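Local atomic coordinates of DNA methyltransferase (Nicotiana tabacum, PDB entry 4ONQ), a protein that probably transfers methyl groups from S-adenosylmethionine to cytosine in DNA, this chain being the catalytic domain of a longer plant DRM enzyme. Residues Y61-E66 with G81-L86; E89-L94 with L220-D225; D117-L122 with Q160-N165. The protein carries 5 engineered substitutions. All blocks are in the same frame, centred on the assembly; numbering follows the deposited sequence.

Contact 1. Residues Y61-E66 with G81-L86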
loop_
_atom_site.group_PDB
_atom_site.type_symbol
_atom_site.label_atom_id
_atom_site.label_comp_id
_atom_site.label_asym_id
_atom_site.label_seq_id
_atom_site.Cartn_x
_atom_site.Cartn_y
_atom_site.Cartn_z
ATOM N N TYR A 61 9.171 -2.465 -20.027
ATOM C CA TYR A 61 10.448 -3.115 -20.298
ATOM C C TYR A 61 10.424 -4.633 -20.095
ATOM O O TYR A 61 11.427 -5.231 -19.704
ATOM C CB TYR A 61 11.541 -2.443 -19.462
ATOM C CG TYR A 61 11.387 -0.934 -19.453
ATOM C CD1 TYR A 61 11.678 -0.183 -20.584
ATOM C CD2 TYR A 61 10.921 -0.267 -18.329
ATOM C CE1 TYR A 61 11.526 1.191 -20.592
ATOM C CE2 TYR A 61 10.764 1.109 -18.327
ATOM C CZ TYR A 61 11.067 1.830 -19.460
ATOM O OH TYR A 61 10.915 3.198 -19.460
ATOM N N ASP A 62 9.261 -5.232 -20.358
ATOM C CA ASP A 62 9.066 -6.686 -20.357
ATOM C C ASP A 62 9.138 -7.364 -18.990
ATOM O O ASP A 62 8.983 -8.581 -18.892
ATOM C CB ASP A 62 10.026 -7.364 -21.329
ATOM C CG ASP A 62 9.864 -6.862 -22.740
ATOM O OD1 ASP A 62 8.707 -6.678 -23.171
ATOM O OD2 ASP A 62 10.894 -6.645 -23.414
ATOM N N ILE A 63 9.360 -6.573 -17.945
ATOM C CA ILE A 63 9.471 -7.088 -16.581
ATOM C C ILE A 63 8.227 -7.867 -16.129
ATOM O O ILE A 63 7.092 -7.451 -16.369
ATOM C CB ILE A 63 9.777 -5.946 -15.581
ATOM C CG1 ILE A 63 11.058 -5.213 -15.996
ATOM C CG2 ILE A 63 9.890 -6.477 -14.156
ATOM C CD1 ILE A 63 11.545 -4.202 -14.978
ATOM N N GLU A 64 8.426 -8.975 -15.463
ATOM C CA GLU A 64 7.291 -9.700 -14.980
ATOM C C GLU A 64 6.980 -9.244 -13.589
ATOM O O GLU A 64 7.863 -9.028 -12.787
ATOM C CB GLU A 64 7.577 -11.181 -14.934
ATOM C CG GLU A 64 7.665 -11.876 -16.233
ATOM C CD GLU A 64 8.523 -13.106 -16.111
ATOM O OE1 GLU A 64 9.159 -13.265 -15.055
ATOM O OE2 GLU A 64 8.569 -13.916 -17.055
ATOM N N PRO A 65 5.709 -9.140 -13.293
ATOM C CA PRO A 65 5.301 -8.610 -11.993
ATOM C C PRO A 65 5.647 -9.571 -10.881
ATOM O O PRO A 65 5.788 -10.772 -11.120
ATOM C CB PRO A 65 3.780 -8.492 -12.125
ATOM C CG PRO A 65 3.418 -9.495 -13.151
ATOM C CD PRO A 65 4.551 -9.477 -14.136
ATOM N N GLU A 66 5.798 -9.027 -9.680
ATOM C CA GLU A 66 6.003 -9.816 -8.482
ATOM C C GLU A 66 4.717 -9.733 -7.681
ATOM O O GLU A 66 4.348 -8.665 -7.186
ATOM C CB GLU A 66 7.183 -9.270 -7.674
ATOM C CG GLU A 66 7.360 -9.931 -6.316
ATOM C CD GLU A 66 8.569 -9.421 -5.545
ATOM O OE1 GLU A 66 9.061 -8.310 -5.845
ATOM O OE2 GLU A 66 9.031 -10.144 -4.633
ATOM N N GLY A 81 0.259 -6.856 -7.606
ATOM C CA GLY A 81 1.366 -7.121 -8.505
ATOM C C GLY A 81 2.270 -5.900 -8.584
ATOM O O GLY A 81 1.805 -4.782 -8.844
ATOM N N TYR A 82 3.561 -6.109 -8.340
ATOM C CA TYR A 82 4.538 -5.027 -8.380
ATOM C C TYR A 82 5.543 -5.230 -9.507
ATOM O O TYR A 82 6.269 -6.218 -9.528
ATOM C CB TYR A 82 5.288 -4.921 -7.049
ATOM C CG TYR A 82 4.394 -4.777 -5.839
ATOM C CD1 TYR A 82 4.059 -3.524 -5.336
ATOM C CD2 TYR A 82 3.888 -5.897 -5.194
ATOM C CE1 TYR A 82 3.242 -3.392 -4.219
ATOM C CE2 TYR A 82 3.075 -5.778 -4.085
ATOM C CZ TYR A 82 2.754 -4.527 -3.599
ATOM O OH TYR A 82 1.935 -4.428 -2.499
ATOM N N ILE A 83 5.582 -4.293 -10.444
ATOM C CA ILE A 83 6.579 -4.316 -11.501
ATOM C C ILE A 83 7.717 -3.400 -11.095
ATOM O O ILE A 83 7.501 -2.216 -10.866
ATOM C CB ILE A 83 6.005 -3.790 -12.824
ATOM C CG1 ILE A 83 4.730 -4.548 -13.196
ATOM C CG2 ILE A 83 7.056 -3.879 -13.931
ATOM C CD1 ILE A 83 4.972 -5.755 -14.066
ATOM N N HIS A 84 8.930 -3.934 -11.010
ATOM C CA HIS A 84 10.062 -3.108 -10.611
ATOM C C HIS A 84 11.394 -3.611 -11.160
ATOM O O HIS A 84 11.479 -4.714 -11.696
ATOM C CB HIS A 84 10.119 -2.994 -9.086
ATOM C CG HIS A 84 10.246 -4.311 -8.388
ATOM N ND1 HIS A 84 11.465 -4.880 -8.088
ATOM C CD2 HIS A 84 9.305 -5.171 -7.931
ATOM C CE1 HIS A 84 11.269 -6.033 -7.472
ATOM N NE2 HIS A 84 9.968 -6.234 -7.367
ATOM N N ASN A 85 12.427 -2.786 -11.026
ATOM C CA ASN A 85 13.769 -3.143 -11.467
ATOM C C ASN A 85 14.774 -3.090 -10.316
ATOM O O ASN A 85 15.957 -2.818 -10.519
ATOM C CB ASN A 85 14.212 -2.237 -12.620
ATOM C CG ASN A 85 14.315 -0.771 -12.215
ATOM O OD1 ASN A 85 13.906 -0.380 -11.118
ATOM N ND2 ASN A 85 14.853 0.051 -13.111
ATOM N N LEU A 86 14.288 -3.351 -9.107
ATOM C CA LEU A 86 15.120 -3.335 -7.909
ATOM C C LEU A 86 15.838 -4.659 -7.764
ATOM O O LEU A 86 15.372 -5.674 -8.277
ATOM C CB LEU A 86 14.244 -3.134 -6.670
ATOM C CG LEU A 86 13.344 -1.903 -6.662
ATOM C CD1 LEU A 86 12.255 -2.024 -5.599
ATOM C CD2 LEU A 86 14.185 -0.662 -6.440
HETATM O O HOH W 1 8.734 -6.933 -10.649
#
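The outer edge of the large mixed sheet of this methyltransferase domain begins where Glu66, the first residue of the edge strand 66-69, pairs with Tyr82 on strand 79-84. The two form an antiparallel hydrogen-bonded pair: Glu66 N gives to Tyr82 O at 2.9 Å, and Tyr82 N returns a bond to Glu66 O. Just before the strand starts, direct pairing gives way to water, which donates to the carbonyls of Glu64 and Tyr82 and accepts from His84 N.

On one side of this seam lies a polar pair. The extended chain of Glu66, with CG anti to the backbone N (chi1 173°), carries OE1 to His84 NE2 at 2.7 Å. The oxygen sits in the plane of the imidazole and is met almost end-on by a nearly straight N-H bond (164°), while carboxylate and ring planes are turned 38° from each other. On the other side the contact is apolar. Ile83 runs alongside Pro65, its CD1 reaching Pro65 CB at 3.6 Å, and its other branch, CG2, meets Ile63 CB at 3.8 Å. Trp53 and Ile56 of helix 50-59 also pack on Ile83.

The second carboxylate oxygen of Glu66, OE2, takes a salt bridge from Arg91 and a bond from Phe15 N, leaving this buried acid gripped at both oxygens. With the arginine beside it, the carboxylate is likely to stay ionised, and its bond to NE2, with a weak one from Leu86 N to ND1, probably holds the His84 ring in its rotation.

Contact 2. Residues E89-L94 with L220-D225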
loop_
_atom_site.group_PDB
_atom_site.type_symbol
_atom_site.label_atom_id
_atom_site.label_comp_id
_atom_site.label_asym_id
_atom_site.label_seq_id
_atom_site.Cartn_x
_atom_site.Cartn_y
_atom_site.Cartn_z
ATOM N N GLU A 89 17.563 -9.418 -3.721
ATOM C CA GLU A 89 18.248 -10.066 -2.611
ATOM C C GLU A 89 18.657 -9.071 -1.527
ATOM O O GLU A 89 18.765 -7.870 -1.783
ATOM C CB GLU A 89 19.461 -10.847 -3.120
ATOM C CG GLU A 89 19.096 -11.956 -4.095
ATOM C CD GLU A 89 20.298 -12.494 -4.846
ATOM O OE1 GLU A 89 20.124 -13.436 -5.650
ATOM O OE2 GLU A 89 21.414 -11.975 -4.635
ATOM N N ASN A 90 18.880 -9.594 -0.323
ATOM C CA ASN A 90 19.219 -8.789 0.849
ATOM C C ASN A 90 18.108 -7.822 1.248
ATOM O O ASN A 90 18.365 -6.675 1.617
ATOM C CB ASN A 90 20.544 -8.051 0.649
ATOM C CG ASN A 90 21.685 -8.990 0.314
ATOM O OD1 ASN A 90 21.839 -10.046 0.931
ATOM N ND2 ASN A 90 22.485 -8.615 -0.677
ATOM N N ARG A 91 16.870 -8.300 1.163
ATOM C CA ARG A 91 15.714 -7.544 1.613
ATOM C C ARG A 91 15.516 -7.790 3.098
ATOM O O ARG A 91 15.618 -8.923 3.562
ATOM C CB ARG A 91 14.456 -7.997 0.873
ATOM C CG ARG A 91 14.394 -7.610 -0.585
ATOM C CD ARG A 91 13.227 -8.309 -1.259
ATOM N NE ARG A 91 12.897 -7.702 -2.543
ATOM C CZ ARG A 91 11.923 -8.124 -3.341
ATOM N NH1 ARG A 91 11.176 -9.165 -2.986
ATOM N NH2 ARG A 91 11.694 -7.503 -4.493
ATOM N N PHE A 92 15.234 -6.729 3.842
ATOM C CA PHE A 92 14.921 -6.860 5.258
ATOM C C PHE A 92 13.602 -6.151 5.566
ATOM O O PHE A 92 13.266 -5.158 4.923
ATOM C CB PHE A 92 16.072 -6.330 6.127
ATOM C CG PHE A 92 16.451 -4.897 5.848
ATOM C CD1 PHE A 92 15.867 -3.860 6.559
ATOM C CD2 PHE A 92 17.404 -4.589 4.887
ATOM C CE1 PHE A 92 16.217 -2.539 6.311
ATOM C CE2 PHE A 92 17.758 -3.270 4.631
ATOM C CZ PHE A 92 17.164 -2.245 5.344
ATOM N N PRO A 93 12.834 -6.678 6.529
ATOM C CA PRO A 93 11.554 -6.056 6.880
ATOM C C PRO A 93 11.702 -4.933 7.902
ATOM O O PRO A 93 12.731 -4.819 8.559
ATOM C CB PRO A 93 10.771 -7.215 7.495
ATOM C CG PRO A 93 11.820 -8.070 8.118
ATOM C CD PRO A 93 13.034 -7.963 7.224
ATOM N N LEU A 94 10.668 -4.104 8.002
ATOM C CA LEU A 94 10.561 -3.092 9.039
ATOM C C LEU A 94 10.357 -3.797 10.376
ATOM O O LEU A 94 9.635 -4.794 10.455
ATOM C CB LEU A 94 9.361 -2.196 8.740
ATOM C CG LEU A 94 9.564 -0.710 8.438
ATOM C CD1 LEU A 94 10.835 -0.469 7.668
ATOM C CD2 LEU A 94 8.359 -0.175 7.664
ATOM N N LEU A 220 11.625 -1.925 -0.840
ATOM C CA LEU A 220 12.525 -0.784 -1.008
ATOM C C LEU A 220 13.751 -0.852 -0.104
ATOM O O LEU A 220 14.668 -0.048 -0.246
ATOM C CB LEU A 220 11.786 0.532 -0.746
ATOM C CG LEU A 220 10.602 0.882 -1.650
ATOM C CD1 LEU A 220 9.958 2.210 -1.239
ATOM C CD2 LEU A 220 11.042 0.933 -3.099
ATOM N N SER A 221 13.764 -1.797 0.829
ATOM C CA SER A 221 14.824 -1.855 1.835
ATOM C C SER A 221 16.210 -2.008 1.211
ATOM O O SER A 221 17.202 -1.561 1.777
ATOM C CB SER A 221 14.569 -2.992 2.824
ATOM O OG SER A 221 14.670 -4.249 2.188
ATOM N N VAL A 222 16.262 -2.626 0.034
ATOM C CA VAL A 222 17.507 -2.794 -0.711
ATOM C C VAL A 222 18.141 -1.459 -1.100
ATOM O O VAL A 222 19.304 -1.410 -1.493
ATOM C CB VAL A 222 17.289 -3.610 -2.003
ATOM C CG1 VAL A 222 16.662 -4.960 -1.687
ATOM C CG2 VAL A 222 16.418 -2.830 -2.983
ATOM N N LEU A 223 17.376 -0.377 -0.992
ATOM C CA LEU A 223 17.866 0.937 -1.392
ATOM C C LEU A 223 18.705 1.609 -0.318
ATOM O O LEU A 223 19.452 2.541 -0.613
ATOM C CB LEU A 223 16.710 1.858 -1.772
ATOM C CG LEU A 223 15.886 1.448 -2.985
ATOM C CD1 LEU A 223 14.873 2.541 -3.321
ATOM C CD2 LEU A 223 16.802 1.166 -4.162
ATOM N N LYS A 224 18.582 1.143 0.921
ATOM C CA LYS A 224 19.221 1.821 2.048
ATOM C C LYS A 224 20.741 1.902 1.925
ATOM O O LYS A 224 21.339 2.937 2.218
ATOM C CB LYS A 224 18.837 1.166 3.376
ATOM C CG LYS A 224 19.388 1.886 4.595
ATOM C CD LYS A 224 18.800 1.307 5.875
ATOM C CE LYS A 224 19.231 2.114 7.086
ATOM N NZ LYS A 224 18.987 3.563 6.861
ATOM N N ASP A 225 21.370 0.851 1.465
ATOM C CA ASP A 225 22.795 0.913 1.367
ATOM C C ASP A 225 23.207 1.738 0.187
ATOM O O ASP A 225 24.228 2.361 0.191
ATOM C CB ASP A 225 23.387 -0.482 1.244
ATOM C CG ASP A 225 23.816 -1.037 2.568
ATOM O OD1 ASP A 225 23.916 -0.229 3.515
ATOM O OD2 ASP A 225 24.064 -2.259 2.675
#
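The irregular chain of 89-94 passes over the turn that follows helix 213-220, coming closest backbone to backbone at Arg91 and Val222, whose CA atoms are 5.6 Å apart. Residues 221-225 keep helical torsions without the regular bonding, and the one hydrogen bond across the contact runs from Phe92 N to Ser221 OG at 3.0 Å, with an N-H...O angle of 159°.

Ser221 does two jobs with one short side chain. While OG takes the amide hydrogen of Phe92, CB sits over the middle of the Phe92 ring, 3.6 Å from the centroid and only 9° off the ring normal, a CH-pi contact. Phe92 reaches this place because its CG stands between its own backbone N and carbonyl carbon (chi1 57°), which folds the ring back across the serine. Lys224 approaches the same ring at its edge, its CD 3.9 Å from Phe92 CZ; the aliphatic part of the lysine does the touching, and NZ goes on to a weak bond with Leu250 O.

Val222 makes a second, smaller part of the contact. Its CG1 touches the carbonyl oxygen of Glu89 at 3.6 Å and lies beside Arg91 CG at 3.7 Å, the two side chains pointing the same way. Beyond that methylene the arginine stays extended, and its NH1 forms a salt bridge with Glu66.

Around this surface contact, Ser221 OG also bonds Tyr218 O in the last turn of helix 213-220. Tyr218 and His219 of that helix touch Arg91, while Leu220 and Leu223 pack inward against Leu309 of strand 309-312, joining the turn to the central sheet.

Contact 3. Residues D117-L122 with Q160-N165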
loop_
_atom_site.group_PDB
_atom_site.type_symbol
_atom_site.label_atom_id
_atom_site.label_comp_id
_atom_site.label_asym_id
_atom_site.label_seq_id
_atom_site.Cartn_x
_atom_site.Cartn_y
_atom_site.Cartn_z
ATOM N N ASP A 117 -16.659 -17.635 14.631
ATOM C CA ASP A 117 -16.081 -16.749 13.629
ATOM C C ASP A 117 -14.609 -17.114 13.483
ATOM O O ASP A 117 -13.784 -16.754 14.323
ATOM C CB ASP A 117 -16.244 -15.282 14.040
ATOM C CG ASP A 117 -15.893 -14.306 12.920
ATOM O OD1 ASP A 117 -14.985 -14.605 12.109
ATOM O OD2 ASP A 117 -16.531 -13.232 12.852
ATOM N N PRO A 118 -14.273 -17.837 12.408
ATOM C CA PRO A 118 -12.939 -18.430 12.251
ATOM C C PRO A 118 -11.887 -17.458 11.734
ATOM O O PRO A 118 -10.714 -17.814 11.716
ATOM C CB PRO A 118 -13.174 -19.532 11.215
ATOM C CG PRO A 118 -14.293 -19.009 10.371
ATOM C CD PRO A 118 -15.171 -18.176 11.287
ATOM N N ARG A 119 -12.296 -16.263 11.319
ATOM C CA ARG A 119 -11.356 -15.295 10.762
ATOM C C ARG A 119 -10.223 -14.947 11.725
ATOM O O ARG A 119 -10.447 -14.708 12.912
ATOM C CB ARG A 119 -12.074 -14.010 10.376
ATOM C CG ARG A 119 -13.070 -14.144 9.260
ATOM C CD ARG A 119 -13.776 -12.815 9.044
ATOM N NE ARG A 119 -14.518 -12.402 10.232
ATOM C CZ ARG A 119 -14.876 -11.149 10.488
ATOM N NH1 ARG A 119 -14.547 -10.182 9.644
ATOM N NH2 ARG A 119 -15.554 -10.869 11.592
ATOM N N THR A 120 -9.004 -14.927 11.200
ATOM C CA THR A 120 -7.863 -14.408 11.942
ATOM C C THR A 120 -7.186 -13.361 11.071
ATOM O O THR A 120 -6.208 -12.728 11.462
ATOM C CB THR A 120 -6.865 -15.517 12.304
ATOM O OG1 THR A 120 -6.427 -16.168 11.107
ATOM C CG2 THR A 120 -7.520 -16.542 13.220
ATOM N N LYS A 121 -7.749 -13.174 9.886
ATOM C CA LYS A 121 -7.201 -12.268 8.898
ATOM C C LYS A 121 -8.348 -11.495 8.267
ATOM O O LYS A 121 -9.398 -12.065 7.959
ATOM C CB LYS A 121 -6.483 -13.069 7.813
ATOM C CG LYS A 121 -5.133 -12.521 7.426
ATOM C CD LYS A 121 -4.037 -13.038 8.345
ATOM C CE LYS A 121 -2.698 -12.454 7.948
ATOM N NZ LYS A 121 -1.628 -12.854 8.885
ATOM N N LEU A 122 -8.152 -10.197 8.075
ATOM C CA LEU A 122 -9.149 -9.370 7.406
ATOM C C LEU A 122 -8.978 -9.452 5.892
ATOM O O LEU A 122 -7.906 -9.794 5.399
ATOM C CB LEU A 122 -9.026 -7.918 7.869
ATOM C CG LEU A 122 -9.400 -7.645 9.328
ATOM C CD1 LEU A 122 -8.667 -6.429 9.862
ATOM C CD2 LEU A 122 -10.898 -7.444 9.451
ATOM N N GLN A 160 -21.448 -11.276 5.472
ATOM C CA GLN A 160 -21.459 -9.849 5.604
ATOM C C GLN A 160 -20.202 -9.286 6.227
ATOM O O GLN A 160 -19.746 -8.292 5.804
ATOM C CB GLN A 160 -22.688 -9.358 6.341
ATOM C CG GLN A 160 -24.002 -9.716 5.713
ATOM C CD GLN A 160 -24.143 -9.253 4.303
ATOM O OE1 GLN A 160 -23.905 -8.130 3.986
ATOM N NE2 GLN A 160 -24.546 -10.130 3.464
ATOM N N CYS A 161 -19.665 -9.937 7.234
ATOM C CA CYS A 161 -18.441 -9.518 7.882
ATOM C C CYS A 161 -17.210 -9.550 7.022
ATOM O O CYS A 161 -16.411 -8.680 7.088
ATOM C CB CYS A 161 -18.193 -10.334 9.122
ATOM S SG CYS A 161 -19.327 -10.046 10.435
ATOM N N ARG A 162 -17.064 -10.586 6.227
ATOM C CA ARG A 162 -16.000 -10.661 5.278
ATOM C C ARG A 162 -16.095 -9.625 4.220
ATOM O O ARG A 162 -15.111 -9.056 3.831
ATOM C CB ARG A 162 -15.987 -12.007 4.617
ATOM C CG ARG A 162 -15.466 -13.093 5.488
ATOM C CD ARG A 162 -15.708 -14.458 4.914
ATOM N NE ARG A 162 -14.787 -15.325 5.572
ATOM C CZ ARG A 162 -15.133 -16.322 6.340
ATOM N NH1 ARG A 162 -16.391 -16.611 6.497
ATOM N NH2 ARG A 162 -14.210 -17.028 6.935
ATOM N N LYS A 163 -17.292 -9.416 3.730
ATOM C CA LYS A 163 -17.533 -8.464 2.694
ATOM C C LYS A 163 -17.232 -7.063 3.130
ATOM O O LYS A 163 -16.764 -6.271 2.388
ATOM C CB LYS A 163 -18.950 -8.577 2.201
ATOM C CG LYS A 163 -19.374 -7.448 1.312
ATOM C CD LYS A 163 -20.699 -7.714 0.657
ATOM C CE LYS A 163 -20.950 -6.679 -0.396
ATOM N NZ LYS A 163 -22.367 -6.370 -0.520
ATOM N N TRP A 164 -17.536 -6.759 4.353
ATOM C CA TRP A 164 -17.394 -5.385 4.818
ATOM C C TRP A 164 -16.288 -5.194 5.849
ATOM O O TRP A 164 -16.122 -4.096 6.375
ATOM C CB TRP A 164 -18.723 -4.892 5.395
ATOM C CG TRP A 164 -19.782 -4.736 4.361
ATOM C CD1 TRP A 164 -20.726 -5.655 4.007
ATOM C CD2 TRP A 164 -20.002 -3.592 3.530
ATOM N NE1 TRP A 164 -21.529 -5.147 3.014
ATOM C CE2 TRP A 164 -21.104 -3.884 2.703
ATOM C CE3 TRP A 164 -19.384 -2.341 3.419
ATOM C CZ2 TRP A 164 -21.593 -2.979 1.765
ATOM C CZ3 TRP A 164 -19.876 -1.441 2.491
ATOM C CH2 TRP A 164 -20.967 -1.765 1.675
ATOM N N ASN A 165 -15.535 -6.256 6.129
ATOM C CA ASN A 165 -14.480 -6.203 7.135
ATOM C C ASN A 165 -15.004 -5.710 8.485
ATOM O O ASN A 165 -14.468 -4.770 9.074
ATOM C CB ASN A 165 -13.301 -5.353 6.653
ATOM C CG ASN A 165 -12.296 -6.158 5.844
ATOM O OD1 ASN A 165 -12.197 -7.374 5.996
ATOM N ND2 ASN A 165 -11.538 -5.479 4.987
HETATM O O HOH W 2 -13.002 -9.954 7.230
#
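Two arginines, Arg119 and Arg162, run antiparallel alongside one another, yet like charge does not meet like charge: the guanidinium of Arg162 lies with one face over the aliphatic CG of Arg119, and Arg162 NH2 is 3.9 Å from Arg119 CG. The guanidinium planes are 64° apart, and Arg119 NE and Arg162 NE stay 5.5 Å apart. Pro118 adds its CG beside Arg162 NH2 and lies roughly perpendicular to that side chain.

Arg119 is steered by its own segment. Its chain bends at the third torsion (chi3 -62°), turning the guanidinium back to Asp117, which it grips side-on with two nitrogens. Arg119 NE gives to Asp117 OD1 at 2.9 Å on the syn lone pair, close to the guanidinium plane, and NH2 gives to OD2 in a salt bridge. Asp117 OD1 also accepts from the backbone N of Arg119, and OD2 from Trp168 NE1. One face of the held guanidinium rests on Cys161 CB, 3.7 Å from Arg119 CZ.

Arg119 NH1 binds Leu166 O and, at 2.9 Å, the oxygen of a water. That water donates to Asn165 OD1, which also takes a bond from Asn123 N and touches Leu122 CD2 at 3.7 Å. A methionine in place of Arg119 would probably leave Asp117 without its ionic mate and Leu166 O without this donor, and break the water link to Asn165.

Asp117 OD1 and the amide of Arg119 close an Asx turn, and this turn packs on the C-terminal end of helix 151-164, where Asn165 leaves the helix with positive phi just before strand 166-170.

In the fold
Contacts 1 and 3 are buried, whereas contact 2 lies at the surface, a worked example of how chemistry follows place. Contact 1 alone uses sheet pairing; contact 2 relies on a single bond and a ring face, and contact 3 has no direct hydrogen bond between its segments, using packing and a water instead. Contacts 1 and 2 touch, through the salt bridge of Glu66 with Arg91 and through Leu86 packed on Leu220 and Leu223, so both lean on helix 213-220. Contact 3 stands apart, its centre about 31 Å from that of contact 1, although in sequence it is nested within the loop that contact 2 closes.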